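Local coordinates for spore germination protein GerM (Bacillus subtilis subsp. subtilis str. 168, PDB 6GZB) that is of unknown molecular function but affects both sporulation and spore germination, and carries two GerMN domains in tandem, at residues M53-L58 with S334-G339; T298-P303 with V330-Q335. All coordinates share one frame; numbering follows the deposited sequence.

Contact 1 (M53-L58 with S334-G339); sequences MRELYL and SQVNTG
Glu55 and Val336 form the more buried part of a contact in which the C-terminal tail of the chain lies against an early strand of the first of the tandem GerMN domains. That strand, 51-60, is the middle one of a three-stranded antiparallel sheet, while 334-339 is a loop after strand 330-331. Glu55 suits its place by reach: with chi2 at 180° the chain runs straight beyond CG and brings OE2 to 3.4 Å from Val336 CG2, a van der Waals touch on a buried valine. The other oxygen is used separately, for Tyr57 OH donates to Glu55 OE1 over 2.9 Å, coming in 51° above the carboxylate plane, which probably limits the rotation of the group. Arg181 is a distant, weak ionic partner of the same oxygen. The tail has its own hold on strand 65-73, where Val336 O bonds Thr69 OG1 and Asn337 ND2 bonds Ala67 O, while Asn337 OD1 bonds Tyr215 N on strand 213-223.

Gln335 and Thr338 make up the solvent side. Met53 lays CB and CG against the end of the Gln335 amide, Met53 CG lying 3.5 Å from Gln335 NE2. Bends at chi2 and chi3 fold Met53 CE back to 4.1 Å from Gln335 OE1, but it comes no nearer to Thr338 CG2 than 4.4 Å. No hydrogen bond crosses between the segments. What steadies the glutamine is its own loop: Thr338 OG1 donates to Gln335 OE1 at 2.9 Å, in the carbonyl plane and on a lone pair.

Contact 2 (T298-P303 with V330-Q335); sequences TLTEQP and VSRPSQ
Arg332 extends its side chain across Thr300 and brings the edge of its guanidinium up to two oxygens, one from Thr300 and one from Glu301. CG stands opposite the backbone N (chi1 -175°) and the chain stays straight to NE, giving the arginine the length to reach the turn that follows helix 289-299. Its methylenes pass the threonine on the way, with Arg332 CD 3.5 Å from Thr300 OG1. That hydroxyl then takes the NH2 end: Arg332 NH2 donates to Thr300 OG1 at 3.0 Å, almost in the guanidinium plane. A hydroxyl residue suits the spot, because OG1 also hydrogen-bonds Val296 O, one turn back in the helix.

Glu301 meets the same cation differently. Its carboxylate stands nearly upright to the guanidinium, the planes 81° apart, and a single oxygen serves both nitrogens: Glu301 OE1 receives Arg332 NH1 at 2.8 Å, on its syn side but tilted 32° out of the carboxylate plane, and Arg332 NH2 in a weak bond at 3.1 Å. A leucine in place of Arg332 would probably deprive Glu301 OE1 of this salt bridge and Thr300 OG1 of its NH2 donor. The cationic guanidinium would probably stabilise the carboxylate in its ionised form, with Tyr204 OH of strand 198-208 bonded to the same oxygen.

How the contacts relate
From the N terminus, the chain enters strand 51-60 of the first domain, runs through both tandem domains and returns along the tail 334-339, so contact 1 closes a loop of 275 intervening residues. Contact 2 closes a much shorter one, from the end of helix 289-299 over strand 307-312 to strand 330-331, and lies wholly within the larger loop except that the two share Ser334 and Gln335. The same last segment of chain therefore serves both: its start is fastened to the helix end in the second domain, its continuation rests on the first domain's sheet. The centres of contacts 1 and 2 are about 14 Å apart.

Contact 1 (M53-L58 with S334-G339)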
loop_
_atom_site.group_PDB
_atom_site.type_symbol
_atom_site.label_atom_id
_atom_site.label_comp_id
_atom_site.label_asym_id
_atom_site.label_seq_id
_atom_site.Cartn_x
_atom_site.Cartn_y
_atom_site.Cartn_z
ATOM N N MET A 53 -13.844 6.008 8.806
ATOM C CA MET A 53 -12.612 5.230 8.798
ATOM C C MET A 53 -11.759 5.628 7.593
ATOM O O MET A 53 -12.228 5.613 6.467
ATOM C CB MET A 53 -12.933 3.734 8.740
ATOM C CG MET A 53 -13.665 3.196 9.968
ATOM S SD MET A 53 -12.912 3.706 11.526
ATOM C CE MET A 53 -11.450 2.675 11.560
ATOM N N ARG A 54 -10.512 6.002 7.839
ATOM C CA ARG A 54 -9.663 6.569 6.797
ATOM C C ARG A 54 -8.268 5.938 6.831
ATOM O O ARG A 54 -7.716 5.700 7.899
ATOM C CB ARG A 54 -9.557 8.085 6.985
ATOM C CG ARG A 54 -9.104 8.828 5.749
ATOM C CD ARG A 54 -10.206 8.826 4.705
ATOM N NE ARG A 54 -11.298 9.713 5.091
ATOM C CZ ARG A 54 -12.493 9.727 4.512
ATOM N NH1 ARG A 54 -12.777 8.865 3.545
ATOM N NH2 ARG A 54 -13.404 10.605 4.901
ATOM N N GLU A 55 -7.685 5.704 5.661
ATOM C CA GLU A 55 -6.306 5.231 5.584
ATOM C C GLU A 55 -5.346 6.368 5.929
ATOM O O GLU A 55 -5.396 7.443 5.330
ATOM C CB GLU A 55 -5.990 4.675 4.191
ATOM C CG GLU A 55 -6.621 3.326 3.871
ATOM C CD GLU A 55 -6.277 2.826 2.462
ATOM O OE1 GLU A 55 -5.421 3.438 1.770
ATOM O OE2 GLU A 55 -6.836 1.790 2.057
ATOM N N LEU A 56 -4.503 6.141 6.929
ATOM C CA LEU A 56 -3.353 7.003 7.169
ATOM C C LEU A 56 -2.081 6.201 6.950
ATOM O O LEU A 56 -1.892 5.146 7.555
ATOM C CB LEU A 56 -3.378 7.565 8.588
ATOM C CG LEU A 56 -4.633 8.326 9.003
ATOM C CD1 LEU A 56 -4.499 8.764 10.457
ATOM C CD2 LEU A 56 -4.871 9.526 8.100
ATOM N N TYR A 57 -1.201 6.712 6.095
ATOM C CA TYR A 57 0.041 6.017 5.801
ATOM C C TYR A 57 1.125 6.456 6.778
ATOM O O TYR A 57 1.808 7.472 6.592
ATOM C CB TYR A 57 0.440 6.201 4.327
ATOM C CG TYR A 57 -0.362 5.287 3.417
ATOM C CD1 TYR A 57 -1.684 5.577 3.111
ATOM C CD2 TYR A 57 0.118 4.034 3.070
ATOM C CE1 TYR A 57 -2.463 4.696 2.376
ATOM C CE2 TYR A 57 -0.655 3.150 2.340
ATOM C CZ TYR A 57 -1.953 3.478 2.011
ATOM O OH TYR A 57 -2.727 2.581 1.293
ATOM N N LEU A 58 1.210 5.708 7.870
ATOM C CA LEU A 58 2.132 6.014 8.950
ATOM C C LEU A 58 3.425 5.232 8.763
ATOM O O LEU A 58 3.555 4.442 7.824
ATOM C CB LEU A 58 1.484 5.656 10.297
ATOM C CG LEU A 58 0.131 6.315 10.556
ATOM C CD1 LEU A 58 -0.486 5.783 11.837
ATOM C CD2 LEU A 58 0.259 7.833 10.610
ATOM N N SER A 334 -12.518 -3.410 2.460
ATOM C CA SER A 334 -13.050 -2.050 2.579
ATOM C C SER A 334 -12.179 -1.218 3.515
ATOM O O SER A 334 -11.993 -0.027 3.301
ATOM C CB SER A 334 -14.499 -2.072 3.087
ATOM O OG SER A 334 -14.850 -3.353 3.576
ATOM N N GLN A 335 -11.641 -1.860 4.544
ATOM C CA GLN A 335 -10.693 -1.221 5.443
ATOM C C GLN A 335 -9.375 -1.977 5.411
ATOM O O GLN A 335 -9.296 -3.112 5.873
ATOM C CB GLN A 335 -11.251 -1.204 6.872
ATOM C CG GLN A 335 -12.515 -0.374 7.006
ATOM C CD GLN A 335 -13.057 -0.337 8.419
ATOM O OE1 GLN A 335 -12.363 -0.665 9.383
ATOM N NE2 GLN A 335 -14.305 0.075 8.549
ATOM N N VAL A 336 -8.343 -1.344 4.866
ATOM C CA VAL A 336 -7.002 -1.922 4.864
ATOM C C VAL A 336 -6.308 -1.653 6.203
ATOM O O VAL A 336 -6.110 -0.504 6.577
ATOM C CB VAL A 336 -6.153 -1.325 3.727
ATOM C CG1 VAL A 336 -4.744 -1.911 3.739
ATOM C CG2 VAL A 336 -6.831 -1.561 2.385
ATOM N N ASN A 337 -5.954 -2.710 6.930
ATOM C CA ASN A 337 -5.154 -2.560 8.155
ATOM C C ASN A 337 -5.877 -1.687 9.184
ATOM O O ASN A 337 -5.368 -0.646 9.604
ATOM C CB ASN A 337 -3.800 -1.911 7.838
ATOM C CG ASN A 337 -2.890 -2.798 7.011
ATOM O OD1 ASN A 337 -3.050 -4.011 6.977
ATOM N ND2 ASN A 337 -1.862 -2.195 6.420
ATOM N N THR A 338 -7.071 -2.092 9.585
ATOM C CA THR A 338 -7.770 -1.391 10.648
ATOM C C THR A 338 -6.843 -1.309 11.838
ATOM O O THR A 338 -6.206 -2.289 12.197
ATOM C CB THR A 338 -9.076 -2.110 11.035
ATOM O OG1 THR A 338 -9.919 -2.183 9.882
ATOM C CG2 THR A 338 -9.801 -1.342 12.131
ATOM N N GLY A 339 -6.651 -0.103 12.347
ATOM C CA GLY A 339 -5.742 0.108 13.458
ATOM C C GLY A 339 -6.354 -0.267 14.797
ATOM O O GLY A 339 -7.576 -0.354 14.930
#

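Contact 2 (T298-P303 with V330-Q335)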
loop_
_atom_site.group_PDB
_atom_site.type_symbol
_atom_site.label_atom_id
_atom_site.label_comp_id
_atom_site.label_asym_id
_atom_site.label_seq_id
_atom_site.Cartn_x
_atom_site.Cartn_y
_atom_site.Cartn_z
ATOM N N THR A 298 -2.505 -7.201 -3.299
ATOM C CA THR A 298 -1.414 -7.066 -4.261
ATOM C C THR A 298 -1.979 -6.905 -5.673
ATOM O O THR A 298 -1.650 -5.964 -6.388
ATOM C CB THR A 298 -0.482 -8.285 -4.199
ATOM O OG1 THR A 298 0.189 -8.318 -2.925
ATOM C CG2 THR A 298 0.541 -8.240 -5.314
ATOM N N LEU A 299 -2.903 -7.779 -6.033
ATOM C CA LEU A 299 -3.457 -7.783 -7.382
ATOM C C LEU A 299 -4.328 -6.561 -7.662
ATOM O O LEU A 299 -4.249 -5.975 -8.748
ATOM C CB LEU A 299 -4.242 -9.068 -7.627
ATOM C CG LEU A 299 -3.481 -10.165 -8.376
ATOM C CD1 LEU A 299 -1.992 -10.116 -8.110
ATOM C CD2 LEU A 299 -4.028 -11.548 -8.076
ATOM N N THR A 300 -5.089 -6.115 -6.667
ATOM C CA THR A 300 -5.945 -4.942 -6.847
ATOM C C THR A 300 -5.187 -3.618 -6.806
ATOM O O THR A 300 -5.805 -2.566 -6.896
ATOM C CB THR A 300 -7.092 -4.887 -5.811
ATOM O OG1 THR A 300 -6.572 -4.852 -4.479
ATOM C CG2 THR A 300 -7.993 -6.082 -5.954
ATOM N N GLU A 301 -3.865 -3.657 -6.640
ATOM C CA GLU A 301 -3.032 -2.479 -6.890
ATOM C C GLU A 301 -2.781 -2.288 -8.378
ATOM O O GLU A 301 -2.345 -1.219 -8.790
ATOM C CB GLU A 301 -1.664 -2.591 -6.203
ATOM C CG GLU A 301 -1.692 -2.537 -4.694
ATOM C CD GLU A 301 -2.178 -1.210 -4.133
ATOM O OE1 GLU A 301 -2.653 -1.216 -2.977
ATOM O OE2 GLU A 301 -2.100 -0.169 -4.814
ATOM N N GLN A 302 -2.894 -3.367 -9.124
ATOM C CA GLN A 302 -2.633 -3.367 -10.541
ATOM C C GLN A 302 -3.786 -2.772 -11.289
ATOM O O GLN A 302 -4.908 -2.878 -10.869
ATOM C CB GLN A 302 -2.305 -4.751 -11.044
ATOM C CG GLN A 302 -0.991 -5.262 -10.518
ATOM C CD GLN A 302 -0.660 -6.668 -10.922
ATOM O OE1 GLN A 302 -1.101 -7.130 -11.919
ATOM N NE2 GLN A 302 0.122 -7.331 -10.141
ATOM N N PRO A 303 -3.485 -2.128 -12.410
ATOM C CA PRO A 303 -4.457 -1.445 -13.253
ATOM C C PRO A 303 -5.543 -2.369 -13.732
ATOM O O PRO A 303 -5.260 -3.443 -14.201
ATOM C CB PRO A 303 -3.616 -0.938 -14.418
ATOM C CG PRO A 303 -2.203 -1.099 -13.998
ATOM C CD PRO A 303 -2.190 -2.251 -13.075
ATOM N N VAL A 330 -13.226 -12.349 -4.812
ATOM C CA VAL A 330 -12.967 -11.560 -3.617
ATOM C C VAL A 330 -12.449 -10.188 -4.032
ATOM O O VAL A 330 -11.538 -10.063 -4.860
ATOM C CB VAL A 330 -11.926 -12.250 -2.721
ATOM C CG1 VAL A 330 -11.714 -11.469 -1.432
ATOM C CG2 VAL A 330 -12.354 -13.675 -2.426
ATOM N N SER A 331 -13.021 -9.150 -3.444
ATOM C CA SER A 331 -12.609 -7.804 -3.773
ATOM C C SER A 331 -11.755 -7.227 -2.647
ATOM O O SER A 331 -11.584 -7.836 -1.597
ATOM C CB SER A 331 -13.829 -6.926 -4.048
ATOM O OG SER A 331 -14.686 -6.904 -2.925
ATOM N N ARG A 332 -11.136 -6.094 -2.925
ATOM C CA ARG A 332 -10.225 -5.463 -1.990
ATOM C C ARG A 332 -10.958 -5.138 -0.690
ATOM O O ARG A 332 -12.066 -4.613 -0.717
ATOM C CB ARG A 332 -9.692 -4.191 -2.637
ATOM C CG ARG A 332 -8.627 -3.459 -1.856
ATOM C CD ARG A 332 -8.128 -2.281 -2.684
ATOM N NE ARG A 332 -7.107 -1.507 -1.991
ATOM C CZ ARG A 332 -5.801 -1.703 -2.127
ATOM N NH1 ARG A 332 -4.947 -0.952 -1.450
ATOM N NH2 ARG A 332 -5.349 -2.649 -2.933
ATOM N N PRO A 333 -10.345 -5.454 0.455
ATOM C CA PRO A 333 -10.936 -5.116 1.753
ATOM C C PRO A 333 -11.380 -3.657 1.818
ATOM O O PRO A 333 -10.712 -2.778 1.265
ATOM C CB PRO A 333 -9.792 -5.364 2.734
ATOM C CG PRO A 333 -8.944 -6.395 2.078
ATOM C CD PRO A 333 -9.079 -6.194 0.594
ATOM N N SER A 334 -12.518 -3.410 2.460
ATOM C CA SER A 334 -13.050 -2.050 2.579
ATOM C C SER A 334 -12.179 -1.218 3.515
ATOM O O SER A 334 -11.993 -0.027 3.301
ATOM C CB SER A 334 -14.499 -2.072 3.087
ATOM O OG SER A 334 -14.850 -3.353 3.576
ATOM N N GLN A 335 -11.641 -1.860 4.544
ATOM C CA GLN A 335 -10.693 -1.221 5.443
ATOM C C GLN A 335 -9.375 -1.977 5.411
ATOM O O GLN A 335 -9.296 -3.112 5.873
ATOM C CB GLN A 335 -11.251 -1.204 6.872
ATOM C CG GLN A 335 -12.515 -0.374 7.006
ATOM C CD GLN A 335 -13.057 -0.337 8.419
ATOM O OE1 GLN A 335 -12.363 -0.665 9.383
ATOM N NE2 GLN A 335 -14.305 0.075 8.549
#